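Local coordinates for protein mitochondrial association factor 1 (PDB 6BXS) that probably acts at the parasite-host interface as a macro-domain member of the factor family through which Toxoplasma gondii manipulates host mitochondria, at residues A[157-161]-A[162-166]; A[65-68]-A[69-73]; A[91-94]-A[95-99]; A[243-247]-A[248-252]; A[102-106]-A[107-111]. All coordinates share one frame; numbering follows the deposited sequence.

Contact 1 of 5, residues A[157-161]-A[162-166]; sequences TPHGN and EMNDV. With SO4 (sulfate ion), chain E.
Asn161 and Asn164 are joined by a tight turn: the amide N of Asn164 bonds to Asn161 O at 2.9 Å, and the helical backbone angles of Glu162 and Met163 fold the chain between them. A preceding turn, closed by Gly160 N on Thr157 O, has positive phi at His159. Asn161, with CG anti to its own N (chi1 -163°), presents an in-plane lone pair of OD1 to Met163 N at 3.0 Å, making an Asx turn. Asn164 reaches back, its ND2 donating almost straight (169°) to Pro158 O at 3.2 Å from above that carbonyl's plane; ND2 also meets Asp38 O. Thr157 lies alongside Asp165, OG1 being 3.6 Å from Asp165 CB, while this hydroxyl is paired with Lys153 O and a water 2.6 Å away. At the edge of the His159 ring lie Asn164 ND2 and a sulfate oxygen; the single N-H of NE2 has Tyr37 O, its principal partner, and sulfate O4, 3.2 Å from NE2, within reach and is shared at best. Glu162 O and Asp165 OD1 stand 2.9 Å apart as two acceptors, a closeness that Arg44, bonded to both, would offset; Lys209 adds a second positive partner, consistent with a charged, buried Asp165.

Contact 2 of 5, residues A[65-68]-A[69-73]; sequences EFAD and TIIEE. With SO4 (sulfate ion), chain E.
Thr69 turns its OG1 beside its own backbone N, anti to the carbonyl carbon (chi1 -59°), which brings the hydroxyl back over the preceding helical turn to 2.7 Å from Glu65 O. A threonine hydroxyl reaching the carbonyl four residues earlier is common in helices. Ile71 uses the same first torsion (chi1 -68°) to lay CG1 3.1 Å from Ala67 O, and its extended second torsion carries CD1 to 4.5 Å from Ala67 CB. At Glu65 O the backbone N of Thr69 is one firm donor, 3.0 Å away, and the hydroxyl is a possible second whose proton is not settled. Ile71 N meets Ala67 O at 2.8 Å, nearly along the C=O axis. Helix 61-76 packs on the sheet of the macro-domain fold, Phe66 covering Thr47 and Asp49, while Ala67, Ile70 and Ile71 pack on Leu86 of helix 83-103. Thr69 instead looks to a sulfate whose O1 is 3.0 Å from OG1. That anion, probably from the crystallisation liquor, is also gripped by Arg29, His159 and the N atoms of Leu36 and Tyr37. The one hydroxyl proton of Thr69 can serve only Glu65 O or sulfate O1 fully, so its link to the anion remains unsettled.

Contact 3 of 5, residues A[91-94]-A[95-99]; sequences QEIQ and ERLLH
Arg96 runs back along Glu92, one turn earlier in helix 83-103, and its path can be followed atom by atom. CB starts 3.6 Å from Glu92 O. With CG placed beside the backbone N (chi1 -66°), that atom closes to 3.3 Å from the same Glu92 O. The chain then stays extended, CD at 3.5 Å and NE at 3.8 Å from Glu92 O, passing the carbonyl without bonding to it through the side chain. At the end, one face of the guanidinium lies over Glu92 CB, and its plane is 24° from that of the Glu92 carboxylate. Glu92 OE1 stands 4.4 Å from Arg96 NH2 but far off the guanidinium plane, so any attraction is probably a general electrostatic one, not a directed bond. This is the exposed flank of an amphipathic helix in the macro domain. The inward flank is apolar: Ile93 CG2 meets Leu97 CD1 at 3.9 Å, the two side chains running alongside each other, and both residues press on Ile111 of edge strand 109-111 and on strand 120-126. Leu98 and Gln94 turn to Phe148 of strand 147-152, where Gln94 OE1 takes a hydrogen bond from His150 NE2. Along another flank, Gln91 lies beside Glu95, its CG 3.3 Å from Glu95 OE2 while the amide and carboxylate planes stand 79° apart. Gln91 NE2 finds its hydrogen-bond partner in Gly54 O, in the loop after strand 45-50.

Contact 4 of 5, residues A[243-247]-A[248-252]; sequences AAITR and FDPRV. With SO4 (sulfate ion), chain D; SO4 (sulfate ion), chain G.
The C-terminus of helix 230-248, where the chain leaves for strand 253-256, brings Arg247 and Phe248 into contact just before Asp249, the first non-helical residue, with a positive phi of 46°. Arg247 CG, anti to its own N (chi1 165°), sits over the middle of the Phe248 ring, 3.5 Å from its centroid in a CH-pi contact. A bend at the next torsion then folds the guanidinium back over the same ring; the two planes are 28° apart with centres 4.4 Å from each other, and Phe248 CE1 lies under one rim of the cation. Sulfate G approaches the guanidinium edge, its single oxygen O1 held by Arg247 NH1 at 2.7 Å and Arg247 NH2 at 2.8 Å. In this alpha/beta macro-domain scaffold Phe248 also packs on Val194 and Ser198 of helix 179-202. The helical bonding runs to the very end: Phe248 N meets Ala244 O at 3.0 Å, and Asp249 N meets Ile245 O at 2.7 Å, though the latter is bent. Asp249 OD1 makes a salt bridge with Arg19, whose NH2 is bonded to Pro250 O as well. Beyond this turn Pro250 CG abuts Ile245 CD1 at 3.6 Å, their side chains roughly perpendicular. A second sulfate, D, lies against Pro250 CB, both ions probably from the crystallisation liquor; the backbone N and the NE of Arg251 both bond to its O4, 2.8 Å away for Arg251 N, while Arg251 NH1 reaches O2.

Contact 5 of 5, residues A[102-106]-A[107-111]; sequences ERQPG and TLVEI
Thr107 and Gln104 close a type II beta turn that carries the chain from the end of helix 83-103 into edge strand 109-111. Two donors of one residue converge on a single carbonyl: Thr107 OG1 bonds to Gln104 O at 2.6 Å, and Thr107 N reaches the same Gln104 O at 3.2 Å. The hydroxyl can do this because OG1 stands between its own N and carbonyl carbon (chi1 73°), facing back into the turn; there it also lies 3.1 Å from Gln104 CB. A water lies within bonding distance of both Gln104 O and Thr107 O, 3.0 and 2.7 Å away, and may not donate to both. The next shell holds the turn in shape. Pro105 takes the first corner, its CB directed away from residues 107-111, and Gly106 takes the second with a phi of 85°, a backbone region that residues with a CB enter with difficulty. Gly106 is tied through its backbone to Val127, and farther on Val109 pairs with Ala125 and Ile111 with Ser123, which lays the strand antiparallel along strand 120-126. Leu108 and Val109 pack on different elements: Leu108 on Glu199 and Tyr200 of helix 179-202, Val109 on Asp100 and Ala101 of helix 83-103. Glu110 has its OE2 in a salt bridge with Arg122 NE. The Gln104 side chain, extended beyond CG, brings OE1 to 4.4 Å from Val109 CG1.

Overall arrangement
In chain order the contacts run 2, 3, 5, 1, 4, each closing before the next opens, around one mixed sheet. Contacts 3 and 5 share helix 83-103 and the edge strand it leads into; their centres are 11 Å apart, and Leu97 O meets Val109 CG2. Contacts 1 and 2, with centres 12 Å apart, also touch: the loop between strands 147-152 and 166-170 meets helix 61-76 through Thr157 and Glu73, and both reach one sulfate. Contact 4 lies about 30 Å from contact 2, centre to centre, across the chain's centre. Sulfates, probably from the crystallisation liquor, thus sit at opposite sides of this macro-domain fold, while contacts 3 and 5 close its helix-covered sheet edge.

Contact 1 of 5, residues A[157-161]-A[162-166]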
# COMPACT_ATOMS: atom_id res chain seq x y z
N THR A 157 -14.52 4.70 -8.83
CA THR A 157 -13.48 5.66 -8.46
C THR A 157 -13.96 6.55 -7.30
O THR A 157 -14.95 7.26 -7.45
CB THR A 157 -13.09 6.55 -9.65
OG1 THR A 157 -12.64 5.72 -10.73
CG2 THR A 157 -11.98 7.52 -9.26
N PRO A 158 -13.25 6.51 -6.15
CA PRO A 158 -13.66 7.28 -4.97
C PRO A 158 -13.96 8.75 -5.24
O PRO A 158 -13.16 9.45 -5.86
CB PRO A 158 -12.44 7.15 -4.04
CG PRO A 158 -11.85 5.84 -4.40
CD PRO A 158 -12.06 5.69 -5.88
N HIS A 159 -15.13 9.20 -4.77
CA HIS A 159 -15.56 10.59 -4.91
C HIS A 159 -15.71 11.00 -6.38
O HIS A 159 -15.79 12.19 -6.68
CB HIS A 159 -14.57 11.52 -4.21
CG HIS A 159 -14.20 11.07 -2.83
ND1 HIS A 159 -15.13 10.92 -1.82
CD2 HIS A 159 -13.00 10.72 -2.30
CE1 HIS A 159 -14.52 10.51 -0.72
NE2 HIS A 159 -13.23 10.38 -0.98
N GLY A 160 -15.77 10.02 -7.27
CA GLY A 160 -15.96 10.28 -8.69
C GLY A 160 -14.92 11.20 -9.29
O GLY A 160 -15.17 11.84 -10.32
N ASN A 161 -13.75 11.28 -8.66
CA ASN A 161 -12.66 12.12 -9.15
C ASN A 161 -11.62 11.30 -9.90
O ASN A 161 -11.05 10.36 -9.36
CB ASN A 161 -12.00 12.86 -7.99
CG ASN A 161 -11.15 14.03 -8.45
OD1 ASN A 161 -10.11 13.85 -9.08
ND2 ASN A 161 -11.60 15.24 -8.15
N GLU A 162 -11.37 11.69 -11.15
CA GLU A 162 -10.41 11.01 -12.03
C GLU A 162 -9.06 10.76 -11.36
O GLU A 162 -8.38 9.78 -11.68
CB GLU A 162 -10.20 11.84 -13.30
CG GLU A 162 -9.42 11.14 -14.40
CD GLU A 162 -8.56 12.10 -15.21
OE1 GLU A 162 -7.54 12.59 -14.66
OE2 GLU A 162 -8.90 12.37 -16.38
N MET A 163 -8.67 11.64 -10.44
CA MET A 163 -7.35 11.56 -9.82
C MET A 163 -7.25 10.49 -8.72
O MET A 163 -6.16 10.22 -8.22
CB MET A 163 -6.97 12.91 -9.22
CG MET A 163 -6.74 14.01 -10.25
SD MET A 163 -6.15 15.53 -9.49
CE MET A 163 -5.83 16.53 -10.94
N ASN A 164 -8.39 9.89 -8.37
CA ASN A 164 -8.43 8.90 -7.28
C ASN A 164 -8.56 7.46 -7.77
O ASN A 164 -8.93 6.57 -7.01
CB ASN A 164 -9.59 9.22 -6.33
CG ASN A 164 -9.40 10.53 -5.59
OD1 ASN A 164 -8.28 10.99 -5.40
ND2 ASN A 164 -10.50 11.12 -5.15
N ASP A 165 -8.23 7.22 -9.04
CA ASP A 165 -8.53 5.93 -9.67
C ASP A 165 -7.34 4.97 -9.70
O ASP A 165 -7.30 4.05 -10.52
CB ASP A 165 -9.04 6.16 -11.09
CG ASP A 165 -7.99 6.78 -11.99
OD1 ASP A 165 -6.96 7.26 -11.48
OD2 ASP A 165 -8.21 6.80 -13.22
N VAL A 166 -6.37 5.19 -8.82
CA VAL A 166 -5.28 4.23 -8.62
C VAL A 166 -5.20 3.82 -7.16
O VAL A 166 -5.20 4.68 -6.27
CB VAL A 166 -3.92 4.79 -9.06
CG1 VAL A 166 -2.81 3.77 -8.80
CG2 VAL A 166 -3.95 5.17 -10.53
S SO4 E . -12.92 7.63 2.06
O1 SO4 E . -13.82 6.67 1.42
O2 SO4 E . -12.16 6.96 3.11
O3 SO4 E . -13.70 8.72 2.65
O4 SO4 E . -12.01 8.18 1.07
O HOH W 1 -11.56 6.21 -13.02

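Contact 2 of 5, residues A[65-68]-A[69-73]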
# COMPACT_ATOMS: atom_id res chain seq x y z
N GLU A 65 -12.37 -0.95 4.87
CA GLU A 65 -12.71 0.43 4.50
C GLU A 65 -12.55 0.62 2.99
O GLU A 65 -13.34 1.33 2.37
CB GLU A 65 -11.83 1.43 5.25
CG GLU A 65 -12.05 1.44 6.76
CD GLU A 65 -13.45 1.87 7.14
OE1 GLU A 65 -14.06 2.68 6.40
OE2 GLU A 65 -13.96 1.39 8.18
N PHE A 66 -11.53 -0.01 2.42
CA PHE A 66 -11.32 0.03 0.98
C PHE A 66 -12.50 -0.61 0.25
O PHE A 66 -13.02 -0.05 -0.72
CB PHE A 66 -10.02 -0.70 0.60
CG PHE A 66 -8.95 0.20 0.05
CD1 PHE A 66 -9.06 0.73 -1.22
CD2 PHE A 66 -7.82 0.49 0.80
CE1 PHE A 66 -8.07 1.56 -1.73
CE2 PHE A 66 -6.83 1.31 0.30
CZ PHE A 66 -6.96 1.85 -0.97
N ALA A 67 -12.92 -1.77 0.73
CA ALA A 67 -14.05 -2.48 0.13
C ALA A 67 -15.33 -1.67 0.24
O ALA A 67 -16.07 -1.52 -0.73
CB ALA A 67 -14.22 -3.83 0.79
N ASP A 68 -15.60 -1.14 1.43
CA ASP A 68 -16.78 -0.32 1.67
C ASP A 68 -16.81 0.89 0.73
O ASP A 68 -17.86 1.24 0.19
CB ASP A 68 -16.83 0.15 3.12
CG ASP A 68 -17.04 -0.99 4.10
OD1 ASP A 68 -17.50 -2.07 3.66
OD2 ASP A 68 -16.74 -0.81 5.30
N THR A 69 -15.66 1.52 0.55
CA THR A 69 -15.54 2.69 -0.32
C THR A 69 -15.81 2.33 -1.78
O THR A 69 -16.52 3.05 -2.48
CB THR A 69 -14.15 3.33 -0.20
OG1 THR A 69 -13.90 3.71 1.15
CG2 THR A 69 -14.03 4.55 -1.10
N ILE A 70 -15.23 1.23 -2.23
CA ILE A 70 -15.42 0.76 -3.60
C ILE A 70 -16.87 0.36 -3.84
O ILE A 70 -17.45 0.68 -4.88
CB ILE A 70 -14.50 -0.44 -3.90
CG1 ILE A 70 -13.04 0.03 -4.00
CG2 ILE A 70 -14.92 -1.14 -5.20
CD1 ILE A 70 -12.03 -1.09 -4.17
N ILE A 71 -17.45 -0.35 -2.88
CA ILE A 71 -18.83 -0.83 -3.01
C ILE A 71 -19.82 0.34 -2.99
O ILE A 71 -20.76 0.36 -3.77
CB ILE A 71 -19.18 -1.83 -1.88
CG1 ILE A 71 -18.38 -3.12 -2.07
CG2 ILE A 71 -20.67 -2.15 -1.88
CD1 ILE A 71 -18.37 -4.04 -0.86
N GLU A 72 -19.60 1.30 -2.09
CA GLU A 72 -20.49 2.45 -1.99
C GLU A 72 -20.52 3.23 -3.29
O GLU A 72 -21.58 3.63 -3.76
CB GLU A 72 -20.05 3.37 -0.84
CG GLU A 72 -21.12 4.39 -0.44
CD GLU A 72 -20.55 5.71 0.06
OE1 GLU A 72 -19.50 6.15 -0.45
OE2 GLU A 72 -21.17 6.31 0.96
N GLU A 73 -19.34 3.46 -3.88
CA GLU A 73 -19.24 4.20 -5.13
C GLU A 73 -19.87 3.41 -6.27
O GLU A 73 -20.44 3.99 -7.19
CB GLU A 73 -17.78 4.52 -5.44
CG GLU A 73 -17.58 5.44 -6.63
CD GLU A 73 -18.16 6.83 -6.39
OE1 GLU A 73 -18.16 7.29 -5.23
OE2 GLU A 73 -18.61 7.46 -7.38
S SO4 E . -12.92 7.63 2.06
O1 SO4 E . -13.82 6.67 1.42
O2 SO4 E . -12.16 6.96 3.11
O3 SO4 E . -13.70 8.72 2.65
O4 SO4 E . -12.01 8.18 1.07

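Contact 3 of 5, residues A[91-94]-A[95-99]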
# COMPACT_ATOMS: atom_id res chain seq x y z
N GLN A 91 -9.62 -11.27 -5.20
CA GLN A 91 -8.84 -12.44 -4.80
C GLN A 91 -8.34 -13.21 -6.02
O GLN A 91 -7.16 -13.55 -6.10
CB GLN A 91 -9.70 -13.34 -3.91
CG GLN A 91 -8.99 -14.53 -3.31
CD GLN A 91 -9.84 -15.24 -2.27
OE1 GLN A 91 -10.94 -15.70 -2.57
NE2 GLN A 91 -9.34 -15.30 -1.04
N GLU A 92 -9.23 -13.48 -6.97
CA GLU A 92 -8.87 -14.20 -8.19
C GLU A 92 -7.79 -13.48 -9.00
O GLU A 92 -6.79 -14.08 -9.38
CB GLU A 92 -10.10 -14.42 -9.07
CG GLU A 92 -11.02 -15.53 -8.59
CD GLU A 92 -12.29 -15.64 -9.42
OE1 GLU A 92 -12.69 -14.63 -10.03
OE2 GLU A 92 -12.87 -16.74 -9.47
N ILE A 93 -8.01 -12.20 -9.25
CA ILE A 93 -7.08 -11.41 -10.05
C ILE A 93 -5.70 -11.34 -9.40
O ILE A 93 -4.68 -11.49 -10.08
CB ILE A 93 -7.61 -9.97 -10.26
CG1 ILE A 93 -8.82 -10.00 -11.18
CG2 ILE A 93 -6.52 -9.07 -10.85
CD1 ILE A 93 -9.57 -8.68 -11.28
N GLN A 94 -5.66 -11.10 -8.09
CA GLN A 94 -4.40 -10.89 -7.40
C GLN A 94 -3.64 -12.20 -7.15
O GLN A 94 -2.41 -12.20 -7.09
CB GLN A 94 -4.65 -10.14 -6.09
CG GLN A 94 -5.13 -8.71 -6.32
CD GLN A 94 -5.18 -7.85 -5.06
OE1 GLN A 94 -5.06 -6.63 -5.13
NE2 GLN A 94 -5.37 -8.49 -3.91
N GLU A 95 -4.36 -13.31 -7.02
CA GLU A 95 -3.71 -14.62 -6.95
C GLU A 95 -2.97 -14.93 -8.25
O GLU A 95 -1.82 -15.36 -8.23
CB GLU A 95 -4.73 -15.73 -6.66
CG GLU A 95 -5.11 -15.86 -5.20
CD GLU A 95 -6.01 -17.06 -4.96
OE1 GLU A 95 -5.49 -18.20 -5.00
OE2 GLU A 95 -7.22 -16.88 -4.73
N ARG A 96 -3.65 -14.71 -9.37
CA ARG A 96 -3.08 -14.97 -10.69
C ARG A 96 -1.87 -14.07 -10.97
O ARG A 96 -0.85 -14.53 -11.49
CB ARG A 96 -4.13 -14.76 -11.78
CG ARG A 96 -5.28 -15.76 -11.74
CD ARG A 96 -6.42 -15.31 -12.63
NE ARG A 96 -7.61 -16.15 -12.46
CZ ARG A 96 -8.83 -15.80 -12.85
NH1 ARG A 96 -9.04 -14.63 -13.44
NH2 ARG A 96 -9.85 -16.63 -12.66
N LEU A 97 -1.99 -12.79 -10.63
CA LEU A 97 -0.92 -11.83 -10.89
C LEU A 97 0.33 -12.12 -10.06
O LEU A 97 1.44 -11.93 -10.54
CB LEU A 97 -1.41 -10.41 -10.60
CG LEU A 97 -2.19 -9.71 -11.71
CD1 LEU A 97 -2.70 -8.35 -11.23
CD2 LEU A 97 -1.33 -9.54 -12.96
N LEU A 98 0.14 -12.56 -8.82
CA LEU A 98 1.27 -12.88 -7.96
C LEU A 98 2.07 -14.05 -8.52
O LEU A 98 3.30 -14.05 -8.44
CB LEU A 98 0.80 -13.20 -6.54
CG LEU A 98 1.90 -13.63 -5.56
CD1 LEU A 98 3.04 -12.59 -5.53
CD2 LEU A 98 1.34 -13.85 -4.17
N HIS A 99 1.38 -15.03 -9.08
CA HIS A 99 2.03 -16.16 -9.72
C HIS A 99 2.93 -15.68 -10.86
O HIS A 99 4.07 -16.12 -10.99
CB HIS A 99 1.00 -17.17 -10.24
CG HIS A 99 0.50 -18.12 -9.20
ND1 HIS A 99 -0.83 -18.42 -9.04
CD2 HIS A 99 1.17 -18.86 -8.28
CE1 HIS A 99 -0.97 -19.29 -8.05
NE2 HIS A 99 0.23 -19.57 -7.57

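Contact 4 of 5, residues A[243-247]-A[248-252]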
# COMPACT_ATOMS: atom_id res chain seq x y z
N ALA A 243 15.60 2.50 2.73
CA ALA A 243 16.20 1.61 1.74
C ALA A 243 15.51 1.75 0.39
O ALA A 243 16.16 1.73 -0.65
CB ALA A 243 16.14 0.17 2.22
N ALA A 244 14.18 1.89 0.41
CA ALA A 244 13.40 2.00 -0.81
C ALA A 244 13.68 3.31 -1.54
O ALA A 244 13.81 3.33 -2.76
CB ALA A 244 11.92 1.88 -0.50
N ILE A 245 13.76 4.41 -0.79
CA ILE A 245 14.05 5.71 -1.37
C ILE A 245 15.45 5.71 -1.98
O ILE A 245 15.66 6.23 -3.08
CB ILE A 245 13.93 6.84 -0.32
CG1 ILE A 245 12.48 7.00 0.13
CG2 ILE A 245 14.46 8.16 -0.87
CD1 ILE A 245 11.51 7.37 -0.97
N THR A 246 16.41 5.14 -1.26
CA THR A 246 17.78 5.01 -1.75
C THR A 246 17.83 4.19 -3.03
O THR A 246 18.59 4.51 -3.95
CB THR A 246 18.69 4.36 -0.69
OG1 THR A 246 18.90 5.28 0.39
CG2 THR A 246 20.04 3.96 -1.28
N ARG A 247 17.04 3.12 -3.08
CA ARG A 247 17.03 2.23 -4.24
C ARG A 247 16.50 2.91 -5.49
O ARG A 247 17.15 2.89 -6.54
CB ARG A 247 16.19 0.98 -3.93
CG ARG A 247 15.79 0.14 -5.14
CD ARG A 247 16.99 -0.34 -5.95
NE ARG A 247 16.62 -1.37 -6.92
CZ ARG A 247 16.30 -1.15 -8.19
NH1 ARG A 247 16.30 0.08 -8.69
NH2 ARG A 247 15.98 -2.17 -8.97
N PHE A 248 15.32 3.53 -5.39
CA PHE A 248 14.61 4.01 -6.57
C PHE A 248 14.72 5.52 -6.80
O PHE A 248 14.44 6.00 -7.90
CB PHE A 248 13.13 3.61 -6.49
CG PHE A 248 12.91 2.12 -6.54
CD1 PHE A 248 13.07 1.42 -7.73
CD2 PHE A 248 12.53 1.42 -5.41
CE1 PHE A 248 12.87 0.06 -7.79
CE2 PHE A 248 12.33 0.05 -5.46
CZ PHE A 248 12.50 -0.63 -6.65
N ASP A 249 15.13 6.25 -5.76
CA ASP A 249 15.26 7.71 -5.84
C ASP A 249 14.03 8.33 -6.50
O ASP A 249 14.14 9.05 -7.49
CB ASP A 249 16.53 8.09 -6.61
CG ASP A 249 16.84 9.58 -6.56
OD1 ASP A 249 16.42 10.25 -5.59
OD2 ASP A 249 17.51 10.09 -7.48
N PRO A 250 12.84 8.05 -5.95
CA PRO A 250 11.59 8.36 -6.67
C PRO A 250 11.14 9.81 -6.56
O PRO A 250 11.54 10.53 -5.65
CB PRO A 250 10.58 7.43 -5.99
CG PRO A 250 11.07 7.35 -4.58
CD PRO A 250 12.57 7.45 -4.63
N ARG A 251 10.29 10.22 -7.50
CA ARG A 251 9.65 11.53 -7.46
C ARG A 251 8.37 11.47 -6.64
O ARG A 251 7.85 12.50 -6.21
CB ARG A 251 9.34 12.02 -8.87
CG ARG A 251 10.56 12.18 -9.77
CD ARG A 251 10.17 12.22 -11.24
NE ARG A 251 9.38 11.05 -11.62
CZ ARG A 251 8.95 10.80 -12.86
NH1 ARG A 251 8.23 9.71 -13.09
NH2 ARG A 251 9.23 11.63 -13.85
N VAL A 252 7.86 10.25 -6.44
CA VAL A 252 6.59 10.06 -5.75
C VAL A 252 6.67 10.60 -4.32
O VAL A 252 7.66 10.41 -3.62
CB VAL A 252 6.17 8.56 -5.73
CG1 VAL A 252 6.97 7.76 -4.71
CG2 VAL A 252 4.68 8.43 -5.45
S SO4 D . 8.84 7.79 -9.61
O1 SO4 D . 9.26 6.51 -9.04
O2 SO4 D . 8.23 7.56 -10.92
O3 SO4 D . 7.87 8.42 -8.73
O4 SO4 D . 10.00 8.66 -9.76
S SO4 G . 15.77 0.80 -11.83
O1 SO4 G . 15.39 -0.43 -11.13
O2 SO4 G . 15.23 0.78 -13.19
O3 SO4 G . 15.24 1.95 -11.11
O4 SO4 G . 17.23 0.89 -11.89

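Contact 5 of 5, residues A[102-106]-A[107-111]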
# COMPACT_ATOMS: atom_id res chain seq x y z
N GLU A 102 5.95 -13.70 -9.41
CA GLU A 102 6.94 -14.57 -8.80
C GLU A 102 7.85 -15.22 -9.84
O GLU A 102 8.99 -15.56 -9.55
CB GLU A 102 6.26 -15.65 -7.95
CG GLU A 102 5.76 -15.14 -6.60
CD GLU A 102 5.03 -16.20 -5.80
OE1 GLU A 102 4.73 -15.95 -4.61
OE2 GLU A 102 4.76 -17.29 -6.35
N ARG A 103 7.33 -15.40 -11.05
CA ARG A 103 8.13 -15.92 -12.16
C ARG A 103 9.27 -14.97 -12.51
O ARG A 103 10.35 -15.40 -12.93
CB ARG A 103 7.27 -16.13 -13.41
CG ARG A 103 6.27 -17.27 -13.35
CD ARG A 103 5.32 -17.16 -14.53
NE ARG A 103 4.80 -18.45 -14.98
CZ ARG A 103 3.64 -18.98 -14.60
NH1 ARG A 103 3.27 -20.16 -15.08
NH2 ARG A 103 2.84 -18.33 -13.76
N GLN A 104 9.01 -13.67 -12.34
CA GLN A 104 9.95 -12.63 -12.73
C GLN A 104 10.06 -11.57 -11.64
O GLN A 104 9.48 -10.49 -11.76
CB GLN A 104 9.51 -11.98 -14.04
CG GLN A 104 9.57 -12.89 -15.25
CD GLN A 104 8.91 -12.26 -16.46
OE1 GLN A 104 7.68 -12.30 -16.61
NE2 GLN A 104 9.71 -11.66 -17.34
N PRO A 105 10.80 -11.87 -10.56
CA PRO A 105 10.96 -10.91 -9.47
C PRO A 105 11.60 -9.60 -9.93
O PRO A 105 12.54 -9.63 -10.71
CB PRO A 105 11.86 -11.65 -8.48
CG PRO A 105 11.73 -13.09 -8.82
CD PRO A 105 11.51 -13.14 -10.29
N GLY A 106 11.08 -8.48 -9.44
CA GLY A 106 11.62 -7.18 -9.78
C GLY A 106 11.06 -6.61 -11.08
O GLY A 106 11.51 -5.56 -11.54
N THR A 107 10.10 -7.31 -11.67
CA THR A 107 9.46 -6.86 -12.90
C THR A 107 7.97 -6.63 -12.67
O THR A 107 7.33 -7.35 -11.90
CB THR A 107 9.63 -7.87 -14.05
OG1 THR A 107 8.80 -9.01 -13.81
CG2 THR A 107 11.08 -8.32 -14.16
N LEU A 108 7.42 -5.62 -13.34
CA LEU A 108 6.00 -5.31 -13.23
C LEU A 108 5.20 -6.16 -14.23
O LEU A 108 5.35 -6.00 -15.44
CB LEU A 108 5.75 -3.83 -13.48
CG LEU A 108 4.36 -3.30 -13.14
CD1 LEU A 108 4.14 -3.29 -11.64
CD2 LEU A 108 4.15 -1.90 -13.72
N VAL A 109 4.37 -7.06 -13.71
CA VAL A 109 3.53 -7.89 -14.56
C VAL A 109 2.14 -7.27 -14.64
O VAL A 109 1.81 -6.36 -13.87
CB VAL A 109 3.45 -9.34 -14.05
CG1 VAL A 109 4.82 -9.99 -14.13
CG2 VAL A 109 2.90 -9.40 -12.62
N GLU A 110 1.32 -7.77 -15.56
CA GLU A 110 0.14 -7.03 -15.98
C GLU A 110 -0.92 -7.90 -16.65
O GLU A 110 -0.60 -8.85 -17.37
CB GLU A 110 0.58 -5.92 -16.94
CG GLU A 110 -0.51 -4.98 -17.42
CD GLU A 110 0.02 -3.98 -18.44
OE1 GLU A 110 1.17 -3.52 -18.29
OE2 GLU A 110 -0.71 -3.67 -19.41
N ILE A 111 -2.19 -7.58 -16.39
CA ILE A 111 -3.31 -8.17 -17.10
C ILE A 111 -4.41 -7.12 -17.27
O ILE A 111 -4.58 -6.25 -16.42
CB ILE A 111 -3.89 -9.41 -16.38
CG1 ILE A 111 -4.21 -9.11 -14.92
CG2 ILE A 111 -2.94 -10.60 -16.49
CD1 ILE A 111 -5.67 -8.78 -14.66
O HOH W 2 7.53 -9.19 -9.93